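Local coordinates for putative hexose oxidase (Nonomuraea sp. ATCC 39727, PDB 5AWV), which probably oxidises a sugar of glycopeptide antibiotics such as teicoplanin, using a covalently bound FAD cofactor, at residues F123-G128 with V154-H159; Y180-V185 with G222-Y227. One frame throughout, in Å; residues are numbered along the deposited sequence.

Contact 1. Residues F123-G128 with V154-H159; sequences FLIEPG and VGVGGH. With FAD (flavin-adenine dinucleotide), chain M.
Val156 and Pro127 carry this contact, in which the end of strand 122-125 and the loop that follows it are docked against the start of helix 156-161, a helix whose N-terminal turn grips the flavin-side phosphate of the FAD diphosphate in a domain of the PCMH-type FAD-binding family. Both branches of Val156 reach the other segment: CG1, anti to the backbone N (chi1 167°), lies 3.7 Å from Glu126 O, while CG2 meets Ile125 CG2 at 4.0 Å, the two side chains crossing at about a right angle. Val134 of helix 131-142 packs on both Ile125 and Val156, so the apolar patch continues into a second helix. The polar part is a single bond. In the first turn of a helix the N-H groups have no carbonyl of a preceding turn to bind, and here that of Gly157 goes to Pro127 O (3.1 Å), in the carbonyl plane on a lone pair, although the N-H...O angle of 138° leaves it bent. Because Gly157 has no side chain, Pro127 CB can approach its CA to 3.7 Å and still lie 3.6 Å from N6A of the adenine. The same turn thus faces the loop and the cofactor at once. Gly155, the N-cap residue, gives its N-H to FAD O2P at 2.8 Å, and the N-H of Gly158 reaches O1P at 3.0 Å; the positive end of the helix dipole would be expected to favour that phosphate's charge. One turn on from the N-cap, His159 ND1 is hydrogen-bonded to the ribityl hydroxyl O2' at 2.8 Å.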
ATOM      1  N   PHE A 123      17.675   5.940  -2.630  1.00 17.23           N
ATOM      2  CA  PHE A 123      17.390   4.673  -1.965  1.00 15.84           C
ATOM      3  C   PHE A 123      16.664   3.700  -2.814  1.00 15.49           C
ATOM      4  O   PHE A 123      15.604   3.978  -3.332  1.00 16.30           O
ATOM      5  CB  PHE A 123      16.595   4.942  -0.700  1.00 16.48           C
ATOM      6  CG  PHE A 123      17.375   5.605   0.341  1.00 15.23           C
ATOM      7  CD1 PHE A 123      18.176   4.878   1.182  1.00 14.82           C
ATOM      8  CD2 PHE A 123      17.348   6.954   0.473  1.00 14.53           C
ATOM      9  CE1 PHE A 123      18.881   5.494   2.169  1.00 14.93           C
ATOM     10  CE2 PHE A 123      18.060   7.549   1.422  1.00 14.16           C
ATOM     11  CZ  PHE A 123      18.822   6.849   2.297  1.00 13.50           C
ATOM     12  N   LEU A 124      17.251   2.551  -3.007  1.00 16.63           N
ATOM     13  CA  LEU A 124      16.681   1.421  -3.705  1.00 15.65           C
ATOM     14  C   LEU A 124      15.816   0.669  -2.662  1.00 15.99           C
ATOM     15  O   LEU A 124      16.325   0.282  -1.534  1.00 17.31           O
ATOM     16  CB  LEU A 124      17.825   0.501  -4.162  1.00 17.72           C
ATOM     17  CG  LEU A 124      17.531  -0.628  -5.142  1.00 24.28           C
ATOM     18  CD1 LEU A 124      18.731  -1.457  -5.588  1.00 32.11           C
ATOM     19  CD2 LEU A 124      16.615  -1.638  -4.615  1.00 28.29           C
ATOM     20  N   ILE A 125      14.545   0.466  -2.995  1.00 14.95           N
ATOM     21  CA  ILE A 125      13.593  -0.332  -2.166  1.00 14.72           C
ATOM     22  C   ILE A 125      12.921  -1.283  -3.090  1.00 15.27           C
ATOM     23  O   ILE A 125      12.230  -0.905  -4.083  1.00 15.50           O
ATOM     24  CB  ILE A 125      12.572   0.557  -1.477  1.00 16.93           C
ATOM     25  CG1 ILE A 125      13.306   1.644  -0.666  1.00 18.10           C
ATOM     26  CG2 ILE A 125      11.714  -0.219  -0.503  1.00 15.66           C
ATOM     27  CD1 ILE A 125      12.403   2.587   0.055  1.00 20.53           C
ATOM     28  N   GLU A 126      13.113  -2.559  -2.803  1.00 16.23           N
ATOM     29  CA  GLU A 126      12.506  -3.626  -3.571  1.00 16.67           C
ATOM     30  C   GLU A 126      11.071  -3.916  -3.139  1.00 17.38           C
ATOM     31  O   GLU A 126      10.739  -3.629  -1.998  1.00 13.99           O
ATOM     32  CB  GLU A 126      13.394  -4.900  -3.543  1.00 18.18           C
ATOM     33  CG  GLU A 126      14.540  -4.760  -4.501  1.00 19.27           C
ATOM     34  CD  GLU A 126      15.443  -5.969  -4.593  1.00 24.24           C
ATOM     35  OE1 GLU A 126      15.440  -6.804  -3.689  1.00 23.64           O
ATOM     36  OE2 GLU A 126      16.189  -6.045  -5.595  1.00 25.54           O
ATOM     37  N   PRO A 127      10.212  -4.361  -4.093  1.00 15.37           N
ATOM     38  CA  PRO A 127       8.751  -4.541  -3.947  1.00 15.65           C
ATOM     39  C   PRO A 127       8.301  -5.592  -2.939  1.00 14.14           C
ATOM     40  O   PRO A 127       7.240  -5.451  -2.397  1.00 15.19           O
ATOM     41  CB  PRO A 127       8.256  -4.930  -5.340  1.00 14.59           C
ATOM     42  CG  PRO A 127       9.503  -5.470  -6.010  1.00 15.68           C
ATOM     43  CD  PRO A 127      10.675  -4.778  -5.451  1.00 17.20           C
ATOM     44  N   GLY A 128       9.110  -6.544  -2.597  1.00 13.66           N
ATOM     45  CA  GLY A 128       8.706  -7.520  -1.611  1.00 15.73           C
ATOM     46  C   GLY A 128       8.845  -7.103  -0.164  1.00 16.58           C
ATOM     47  O   GLY A 128       8.352  -7.819   0.743  1.00 18.44           O
ATOM     48  N   VAL A 154       1.575  -4.023   4.644  1.00 14.28           N
ATOM     49  CA  VAL A 154       1.391  -3.554   3.295  1.00 15.74           C
ATOM     50  C   VAL A 154       2.711  -3.672   2.508  1.00 13.51           C
ATOM     51  O   VAL A 154       3.765  -3.279   2.996  1.00 13.97           O
ATOM     52  CB  VAL A 154       0.876  -2.125   3.339  1.00 16.37           C
ATOM     53  CG1 VAL A 154       1.089  -1.355   2.029  1.00 15.90           C
ATOM     54  CG2 VAL A 154      -0.575  -2.208   3.730  1.00 19.13           C
ATOM     55  N   GLY A 155       2.635  -4.207   1.297  1.00 12.68           N
ATOM     56  CA  GLY A 155       3.827  -4.300   0.452  1.00 12.38           C
ATOM     57  C   GLY A 155       4.228  -3.046  -0.293  1.00 12.74           C
ATOM     58  O   GLY A 155       3.402  -2.266  -0.815  1.00 12.29           O
ATOM     59  N   VAL A 156       5.520  -2.878  -0.437  1.00 12.43           N
ATOM     60  CA  VAL A 156       6.015  -1.802  -1.267  1.00 14.31           C
ATOM     61  C   VAL A 156       5.452  -1.872  -2.738  1.00 14.07           C
ATOM     62  O   VAL A 156       5.155  -0.846  -3.361  1.00 13.89           O
ATOM     63  CB  VAL A 156       7.561  -1.820  -1.225  1.00 16.09           C
ATOM     64  CG1 VAL A 156       8.180  -0.941  -2.318  1.00 17.63           C
ATOM     65  CG2 VAL A 156       7.971  -1.319   0.151  1.00 16.32           C
ATOM     66  N   GLY A 157       5.382  -3.075  -3.274  1.00 13.91           N
ATOM     67  CA  GLY A 157       5.059  -3.242  -4.665  1.00 14.43           C
ATOM     68  C   GLY A 157       3.801  -2.560  -5.100  1.00 13.52           C
ATOM     69  O   GLY A 157       3.829  -1.749  -6.034  1.00 14.34           O
ATOM     70  N   GLY A 158       2.695  -2.858  -4.424  1.00 14.58           N
ATOM     71  CA  GLY A 158       1.430  -2.159  -4.722  1.00 12.97           C
ATOM     72  C   GLY A 158       1.338  -0.766  -4.168  1.00 12.44           C
ATOM     73  O   GLY A 158       0.681   0.115  -4.749  1.00 12.51           O
ATOM     74  N   HIS A 159       1.938  -0.569  -3.011  1.00 11.73           N
ATOM     75  CA  HIS A 159       1.750   0.652  -2.243  1.00 12.64           C
ATOM     76  C   HIS A 159       2.300   1.905  -2.952  1.00 12.77           C
ATOM     77  O   HIS A 159       1.604   2.940  -3.056  1.00 15.47           O
ATOM     78  CB  HIS A 159       2.288   0.516  -0.813  1.00 11.75           C
ATOM     79  CG  HIS A 159       2.022   1.679   0.076  1.00 12.27           C
ATOM     80  ND1 HIS A 159       0.776   1.940   0.597  1.00 13.58           N
ATOM     81  CD2 HIS A 159       2.850   2.617   0.610  1.00 12.09           C
ATOM     82  CE1 HIS A 159       0.838   3.008   1.385  1.00 13.06           C
ATOM     83  NE2 HIS A 159       2.089   3.435   1.404  1.00 12.60           N
TER
HETATM   84  PA  FAD M 601      -0.773  -6.753  -3.496  1.00 15.20           P
HETATM   85  O1A FAD M 601      -2.132  -7.344  -3.182  1.00 14.06           O
HETATM   86  O2A FAD M 601       0.431  -7.573  -3.457  1.00 14.49           O
HETATM   87  O5B FAD M 601      -0.821  -5.973  -4.871  1.00 13.81           O
HETATM   88  C5B FAD M 601      -1.860  -4.992  -5.209  1.00 14.19           C
HETATM   89  C4B FAD M 601      -1.927  -4.810  -6.693  1.00 13.42           C
HETATM   90  O4B FAD M 601      -0.711  -4.309  -7.260  1.00 13.89           O
HETATM   91  C3B FAD M 601      -2.264  -6.064  -7.515  1.00 14.41           C
HETATM   92  O3B FAD M 601      -2.969  -5.791  -8.751  1.00 15.13           O
HETATM   93  C2B FAD M 601      -0.874  -6.561  -7.765  1.00 15.72           C
HETATM   94  O2B FAD M 601      -0.867  -7.457  -8.827  1.00 15.73           O
HETATM   95  C1B FAD M 601      -0.096  -5.313  -8.018  1.00 14.42           C
HETATM   96  N9A FAD M 601       1.304  -5.490  -7.708  1.00 14.60           N
HETATM   97  C8A FAD M 601       1.897  -5.916  -6.586  1.00 16.38           C
HETATM   98  N7A FAD M 601       3.244  -5.859  -6.673  1.00 16.17           N
HETATM   99  C5A FAD M 601       3.540  -5.367  -7.868  1.00 15.61           C
HETATM  100  C6A FAD M 601       4.786  -5.120  -8.624  1.00 14.82           C
HETATM  101  N6A FAD M 601       5.944  -5.399  -8.032  1.00 14.39           N
HETATM  102  N1A FAD M 601       4.659  -4.586  -9.876  1.00 14.83           N
HETATM  103  C2A FAD M 601       3.438  -4.347 -10.439  1.00 17.11           C
HETATM  104  N3A FAD M 601       2.248  -4.589  -9.825  1.00 14.14           N
HETATM  105  C4A FAD M 601       2.281  -5.138  -8.577  1.00 16.31           C
HETATM  106  N1  FAD M 601      -2.878   2.586   1.616  1.00 16.22           N
HETATM  107  C2  FAD M 601      -2.462   3.846   1.942  1.00 17.14           C
HETATM  108  O2  FAD M 601      -2.098   4.622   1.029  1.00 17.08           O
HETATM  109  N3  FAD M 601      -2.399   4.278   3.211  1.00 19.34           N
HETATM  110  C4  FAD M 601      -2.615   3.456   4.258  1.00 19.42           C
HETATM  111  O4  FAD M 601      -2.510   3.858   5.438  1.00 22.02           O
HETATM  112  C4X FAD M 601      -3.030   2.072   3.991  1.00 20.26           C
HETATM  113  N5  FAD M 601      -3.278   1.164   5.000  1.00 23.08           N
HETATM  114  C5X FAD M 601      -3.569  -0.151   4.754  1.00 22.81           C
HETATM  115  C6  FAD M 601      -3.735  -1.026   5.848  1.00 25.87           C
HETATM  116  C7  FAD M 601      -4.135  -2.345   5.501  1.00 22.79           C
HETATM  117  C7M FAD M 601      -4.380  -3.359   6.647  1.00 26.94           C
HETATM  118  C8  FAD M 601      -4.281  -2.827   4.070  1.00 19.07           C
HETATM  119  C8M FAD M 601      -4.437  -4.292   3.739  1.00 17.55           C
HETATM  120  C9  FAD M 601      -4.030  -1.902   3.033  1.00 17.27           C
HETATM  121  C9A FAD M 601      -3.717  -0.605   3.318  1.00 18.22           C
HETATM  122  N10 FAD M 601      -3.484   0.365   2.306  1.00 18.43           N
HETATM  123  C10 FAD M 601      -3.117   1.670   2.590  1.00 17.50           C
HETATM  124  C1' FAD M 601      -3.654   0.007   0.859  1.00 16.86           C
HETATM  125  C2' FAD M 601      -2.384  -0.373   0.197  1.00 13.79           C
HETATM  126  O2' FAD M 601      -1.717   0.838  -0.104  1.00 11.93           O
HETATM  127  C3' FAD M 601      -2.811  -1.030  -1.062  1.00 13.52           C
HETATM  128  O3' FAD M 601      -3.617  -2.139  -0.658  1.00 13.70           O
HETATM  129  C4' FAD M 601      -1.573  -1.514  -1.866  1.00 13.40           C
HETATM  130  O4' FAD M 601      -1.997  -1.673  -3.222  1.00 13.29           O
HETATM  131  C5' FAD M 601      -1.134  -2.849  -1.320  1.00 14.44           C
HETATM  132  O5' FAD M 601       0.089  -3.270  -1.956  1.00 13.95           O
HETATM  133  P   FAD M 601       0.577  -4.749  -1.755  1.00 13.88           P
HETATM  134  O1P FAD M 601       1.863  -4.935  -2.398  1.00 13.05           O
HETATM  135  O2P FAD M 601       0.530  -5.194  -0.320  1.00 13.87           O
HETATM  136  O3P FAD M 601      -0.654  -5.524  -2.424  1.00 13.87           O

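Contact 2. Residues Y180-V185 with G222-Y227; sequences YAVEVV and GVVTKY. With FAD (flavin-adenine dinucleotide), chain M.
Val182 CG1 comes obliquely to the Tyr227 ring, 3.7 Å from CD1, while Val224 CG1 sits over the centre of one face, 3.6 Å above the ring plane. These groups lie on one face of an antiparallel sheet, where strands 179-187 and 223-229 are neighbours whose register shifts by one residue at a classic beta bulge, which puts both Thr225 and Lys226 opposite Glu183. The second flat group is the adenine of FAD, whose N1A and N6A edge is hydrogen-bonded by the backbone of Val224: Val224 N donates to N1A at 2.9 Å, and N6A donates to Val224 O at 2.8 Å. On the other side of the sheet stands the Glu183 carboxylate, a worked example of what a bulge can do, since its extra residue gives the acid two donors from consecutive positions. Thr225 OG1, set between its own backbone N and carbonyl carbon (chi1 56°), meets the anti lone pair of Glu183 OE1 at 2.8 Å. Lys226 runs alongside the glutamate and bends at its last torsion (chi4 32°), bringing NZ to the syn side of the same OE1, 2.9 Å away and 29° out of the carboxylate plane, as a salt bridge. Thr67 adds a further hydrogen bond to OE1, so this oxygen is held from several directions. The other oxygen, OE2, accepts a hydrogen bond of 2.6 Å from a water, which in turn accepts one from Lys226 NZ at 3.3 Å.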
ATOM      1  N   TYR A 180      11.847   8.518  -7.558  1.00 17.97           N
ATOM      2  CA  TYR A 180      12.873   9.050  -8.506  1.00 18.39           C
ATOM      3  C   TYR A 180      12.893   8.179  -9.733  1.00 17.58           C
ATOM      4  O   TYR A 180      12.992   8.689 -10.860  1.00 18.12           O
ATOM      5  CB  TYR A 180      14.270   9.140  -7.818  1.00 20.33           C
ATOM      6  CG  TYR A 180      15.356   9.463  -8.779  1.00 21.65           C
ATOM      7  CD1 TYR A 180      15.445  10.742  -9.310  1.00 25.16           C
ATOM      8  CD2 TYR A 180      16.278   8.467  -9.219  1.00 22.51           C
ATOM      9  CE1 TYR A 180      16.445  11.058 -10.273  1.00 27.58           C
ATOM     10  CE2 TYR A 180      17.281   8.791 -10.136  1.00 26.04           C
ATOM     11  CZ  TYR A 180      17.332  10.090 -10.665  1.00 26.94           C
ATOM     12  OH  TYR A 180      18.273  10.486 -11.560  1.00 27.62           O
ATOM     13  N   ALA A 181      12.787   6.872  -9.536  1.00 14.42           N
ATOM     14  CA  ALA A 181      12.864   5.932 -10.653  1.00 14.96           C
ATOM     15  C   ALA A 181      12.263   4.621 -10.381  1.00 14.48           C
ATOM     16  O   ALA A 181      12.186   4.178  -9.227  1.00 14.95           O
ATOM     17  CB  ALA A 181      14.326   5.689 -11.073  1.00 14.16           C
ATOM     18  N   VAL A 182      11.929   3.915 -11.434  1.00 13.52           N
ATOM     19  CA  VAL A 182      11.457   2.575 -11.344  1.00 16.61           C
ATOM     20  C   VAL A 182      12.185   1.683 -12.349  1.00 16.10           C
ATOM     21  O   VAL A 182      12.467   2.129 -13.449  1.00 17.97           O
ATOM     22  CB  VAL A 182       9.982   2.311 -11.718  1.00 18.47           C
ATOM     23  CG1 VAL A 182       9.045   2.533 -10.567  1.00 22.12           C
ATOM     24  CG2 VAL A 182       9.516   3.120 -12.953  1.00 16.49           C
ATOM     25  N   GLU A 183      12.321   0.417 -12.018  1.00 14.65           N
ATOM     26  CA  GLU A 183      12.733  -0.657 -12.912  1.00 17.22           C
ATOM     27  C   GLU A 183      11.561  -1.566 -13.094  1.00 18.95           C
ATOM     28  O   GLU A 183      10.965  -2.040 -12.158  1.00 16.31           O
ATOM     29  CB  GLU A 183      13.909  -1.470 -12.343  1.00 19.35           C
ATOM     30  CG  GLU A 183      14.446  -2.506 -13.330  1.00 19.28           C
ATOM     31  CD  GLU A 183      15.601  -3.373 -12.733  1.00 24.70           C
ATOM     32  OE1 GLU A 183      15.432  -4.246 -11.845  1.00 25.86           O
ATOM     33  OE2 GLU A 183      16.690  -3.192 -13.179  1.00 26.04           O
ATOM     34  N   VAL A 184      11.141  -1.745 -14.343  1.00 17.62           N
ATOM     35  CA  VAL A 184       9.928  -2.473 -14.660  1.00 15.45           C
ATOM     36  C   VAL A 184      10.231  -3.491 -15.749  1.00 17.00           C
ATOM     37  O   VAL A 184      10.948  -3.165 -16.735  1.00 16.92           O
ATOM     38  CB  VAL A 184       8.872  -1.524 -15.237  1.00 16.03           C
ATOM     39  CG1 VAL A 184       7.505  -2.212 -15.252  1.00 16.39           C
ATOM     40  CG2 VAL A 184       8.812  -0.247 -14.394  1.00 18.86           C
ATOM     41  N   VAL A 185       9.646  -4.678 -15.604  1.00 16.63           N
ATOM     42  CA  VAL A 185       9.668  -5.707 -16.617  1.00 17.93           C
ATOM     43  C   VAL A 185       8.339  -5.584 -17.402  1.00 20.15           C
ATOM     44  O   VAL A 185       7.260  -5.741 -16.844  1.00 20.48           O
ATOM     45  CB  VAL A 185       9.869  -7.085 -16.041  1.00 19.78           C
ATOM     46  CG1 VAL A 185       9.665  -8.177 -17.056  1.00 20.81           C
ATOM     47  CG2 VAL A 185      11.231  -7.197 -15.379  1.00 18.12           C
ATOM     48  N   GLY A 222       3.227  -3.722 -16.086  1.00 18.61           N
ATOM     49  CA  GLY A 222       4.398  -4.585 -16.010  1.00 18.68           C
ATOM     50  C   GLY A 222       4.741  -4.819 -14.546  1.00 20.88           C
ATOM     51  O   GLY A 222       3.987  -4.377 -13.661  1.00 17.05           O
ATOM     52  N   VAL A 223       5.841  -5.522 -14.305  1.00 20.96           N
ATOM     53  CA  VAL A 223       6.252  -5.890 -12.953  1.00 18.75           C
ATOM     54  C   VAL A 223       7.318  -4.912 -12.478  1.00 17.58           C
ATOM     55  O   VAL A 223       8.403  -4.893 -13.009  1.00 18.13           O
ATOM     56  CB  VAL A 223       6.794  -7.280 -12.922  1.00 19.71           C
ATOM     57  CG1 VAL A 223       7.113  -7.718 -11.464  1.00 17.94           C
ATOM     58  CG2 VAL A 223       5.835  -8.206 -13.606  1.00 18.98           C
ATOM     59  N   VAL A 224       7.025  -4.122 -11.449  1.00 15.84           N
ATOM     60  CA  VAL A 224       8.049  -3.294 -10.864  1.00 14.38           C
ATOM     61  C   VAL A 224       8.954  -4.214 -10.093  1.00 14.84           C
ATOM     62  O   VAL A 224       8.479  -4.928  -9.211  1.00 14.45           O
ATOM     63  CB  VAL A 224       7.478  -2.266  -9.882  1.00 14.52           C
ATOM     64  CG1 VAL A 224       8.618  -1.457  -9.213  1.00 15.24           C
ATOM     65  CG2 VAL A 224       6.509  -1.376 -10.595  1.00 15.83           C
ATOM     66  N   THR A 225      10.266  -4.149 -10.366  1.00 15.40           N
ATOM     67  CA  THR A 225      11.245  -4.946  -9.641  1.00 15.92           C
ATOM     68  C   THR A 225      12.119  -4.133  -8.726  1.00 16.48           C
ATOM     69  O   THR A 225      12.725  -4.719  -7.821  1.00 16.79           O
ATOM     70  CB  THR A 225      12.157  -5.720 -10.670  1.00 16.67           C
ATOM     71  OG1 THR A 225      12.750  -4.783 -11.558  1.00 18.31           O
ATOM     72  CG2 THR A 225      11.312  -6.622 -11.462  1.00 15.20           C
ATOM     73  N   LYS A 226      12.201  -2.816  -8.933  1.00 16.20           N
ATOM     74  CA  LYS A 226      12.882  -1.883  -8.040  1.00 16.44           C
ATOM     75  C   LYS A 226      12.190  -0.489  -8.069  1.00 17.23           C
ATOM     76  O   LYS A 226      11.763  -0.005  -9.153  1.00 16.62           O
ATOM     77  CB  LYS A 226      14.381  -1.607  -8.423  1.00 16.30           C
ATOM     78  CG  LYS A 226      15.217  -2.888  -8.684  1.00 18.41           C
ATOM     79  CD  LYS A 226      16.678  -2.547  -8.932  1.00 21.33           C
ATOM     80  CE  LYS A 226      17.666  -3.718  -9.018  1.00 22.85           C
ATOM     81  NZ  LYS A 226      17.057  -4.938  -9.583  1.00 26.14           N
ATOM     82  N   TYR A 227      12.181   0.168  -6.914  1.00 15.23           N
ATOM     83  CA  TYR A 227      11.834   1.597  -6.786  1.00 15.40           C
ATOM     84  C   TYR A 227      13.038   2.321  -6.243  1.00 16.19           C
ATOM     85  O   TYR A 227      13.693   1.780  -5.357  1.00 16.49           O
ATOM     86  CB  TYR A 227      10.709   1.799  -5.781  1.00 16.02           C
ATOM     87  CG  TYR A 227       9.344   1.279  -6.137  1.00 12.35           C
ATOM     88  CD1 TYR A 227       8.493   1.997  -6.980  1.00 13.53           C
ATOM     89  CD2 TYR A 227       8.850   0.117  -5.582  1.00 15.30           C
ATOM     90  CE1 TYR A 227       7.206   1.531  -7.302  1.00 14.09           C
ATOM     91  CE2 TYR A 227       7.527  -0.322  -5.853  1.00 13.93           C
ATOM     92  CZ  TYR A 227       6.721   0.395  -6.727  1.00 13.57           C
ATOM     93  OH  TYR A 227       5.381  -0.013  -7.004  1.00 14.85           O
TER
HETATM   94  PA  FAD M 601      -0.773  -6.753  -3.496  1.00 15.20           P
HETATM   95  O1A FAD M 601      -2.132  -7.344  -3.182  1.00 14.06           O
HETATM   96  O2A FAD M 601       0.431  -7.573  -3.457  1.00 14.49           O
HETATM   97  O5B FAD M 601      -0.821  -5.973  -4.871  1.00 13.81           O
HETATM   98  C5B FAD M 601      -1.860  -4.992  -5.209  1.00 14.19           C
HETATM   99  C4B FAD M 601      -1.927  -4.810  -6.693  1.00 13.42           C
HETATM  100  O4B FAD M 601      -0.711  -4.309  -7.260  1.00 13.89           O
HETATM  101  C3B FAD M 601      -2.264  -6.064  -7.515  1.00 14.41           C
HETATM  102  O3B FAD M 601      -2.969  -5.791  -8.751  1.00 15.13           O
HETATM  103  C2B FAD M 601      -0.874  -6.561  -7.765  1.00 15.72           C
HETATM  104  O2B FAD M 601      -0.867  -7.457  -8.827  1.00 15.73           O
HETATM  105  C1B FAD M 601      -0.096  -5.313  -8.018  1.00 14.42           C
HETATM  106  N9A FAD M 601       1.304  -5.490  -7.708  1.00 14.60           N
HETATM  107  C8A FAD M 601       1.897  -5.916  -6.586  1.00 16.38           C
HETATM  108  N7A FAD M 601       3.244  -5.859  -6.673  1.00 16.17           N
HETATM  109  C5A FAD M 601       3.540  -5.367  -7.868  1.00 15.61           C
HETATM  110  C6A FAD M 601       4.786  -5.120  -8.624  1.00 14.82           C
HETATM  111  N6A FAD M 601       5.944  -5.399  -8.032  1.00 14.39           N
HETATM  112  N1A FAD M 601       4.659  -4.586  -9.876  1.00 14.83           N
HETATM  113  C2A FAD M 601       3.438  -4.347 -10.439  1.00 17.11           C
HETATM  114  N3A FAD M 601       2.248  -4.589  -9.825  1.00 14.14           N
HETATM  115  C4A FAD M 601       2.281  -5.138  -8.577  1.00 16.31           C
HETATM  116  N1  FAD M 601      -2.878   2.586   1.616  1.00 16.22           N
HETATM  117  C2  FAD M 601      -2.462   3.846   1.942  1.00 17.14           C
HETATM  118  O2  FAD M 601      -2.098   4.622   1.029  1.00 17.08           O
HETATM  119  N3  FAD M 601      -2.399   4.278   3.211  1.00 19.34           N
HETATM  120  C4  FAD M 601      -2.615   3.456   4.258  1.00 19.42           C
HETATM  121  O4  FAD M 601      -2.510   3.858   5.438  1.00 22.02           O
HETATM  122  C4X FAD M 601      -3.030   2.072   3.991  1.00 20.26           C
HETATM  123  N5  FAD M 601      -3.278   1.164   5.000  1.00 23.08           N
HETATM  124  C5X FAD M 601      -3.569  -0.151   4.754  1.00 22.81           C
HETATM  125  C6  FAD M 601      -3.735  -1.026   5.848  1.00 25.87           C
HETATM  126  C7  FAD M 601      -4.135  -2.345   5.501  1.00 22.79           C
HETATM  127  C7M FAD M 601      -4.380  -3.359   6.647  1.00 26.94           C
HETATM  128  C8  FAD M 601      -4.281  -2.827   4.070  1.00 19.07           C
HETATM  129  C8M FAD M 601      -4.437  -4.292   3.739  1.00 17.55           C
HETATM  130  C9  FAD M 601      -4.030  -1.902   3.033  1.00 17.27           C
HETATM  131  C9A FAD M 601      -3.717  -0.605   3.318  1.00 18.22           C
HETATM  132  N10 FAD M 601      -3.484   0.365   2.306  1.00 18.43           N
HETATM  133  C10 FAD M 601      -3.117   1.670   2.590  1.00 17.50           C
HETATM  134  C1' FAD M 601      -3.654   0.007   0.859  1.00 16.86           C
HETATM  135  C2' FAD M 601      -2.384  -0.373   0.197  1.00 13.79           C
HETATM  136  O2' FAD M 601      -1.717   0.838  -0.104  1.00 11.93           O
HETATM  137  C3' FAD M 601      -2.811  -1.030  -1.062  1.00 13.52           C
HETATM  138  O3' FAD M 601      -3.617  -2.139  -0.658  1.00 13.70           O
HETATM  139  C4' FAD M 601      -1.573  -1.514  -1.866  1.00 13.40           C
HETATM  140  O4' FAD M 601      -1.997  -1.673  -3.222  1.00 13.29           O
HETATM  141  C5' FAD M 601      -1.134  -2.849  -1.320  1.00 14.44           C
HETATM  142  O5' FAD M 601       0.089  -3.270  -1.956  1.00 13.95           O
HETATM  143  P   FAD M 601       0.577  -4.749  -1.755  1.00 13.88           P
HETATM  144  O1P FAD M 601       1.863  -4.935  -2.398  1.00 13.05           O
HETATM  145  O2P FAD M 601       0.530  -5.194  -0.320  1.00 13.87           O
HETATM  146  O3P FAD M 601      -0.654  -5.524  -2.424  1.00 13.87           O
HETATM  147  O   HOH W   1      18.514  -4.970 -12.498  1.00 49.12           O

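Contact 1 and contact 2 have centres about 10 Å apart and share one antiparallel sheet, in which strands 122-125 and 223-229 are neighbours: Ile125 N lies 2.8 Å from Tyr227 O, a probable hydrogen bond. A second bridge joins helix to sheet, with Tyr227 OH 2.5 Å from Gly157 O, also probably hydrogen-bonded. Contact 1 runs along FAD from the adenine amino group to the flavin, hydrogen-bonding the flavin-side phosphate and the ribityl hydroxyl O2', while contact 2 meets the adenine. They converge at the adenine amino group, where the Pro127 ring borders the bond made by Val224, its CG 3.4 Å from Val224 O. The flavin itself is linked covalently through His91 and Cys151, outside both contacts.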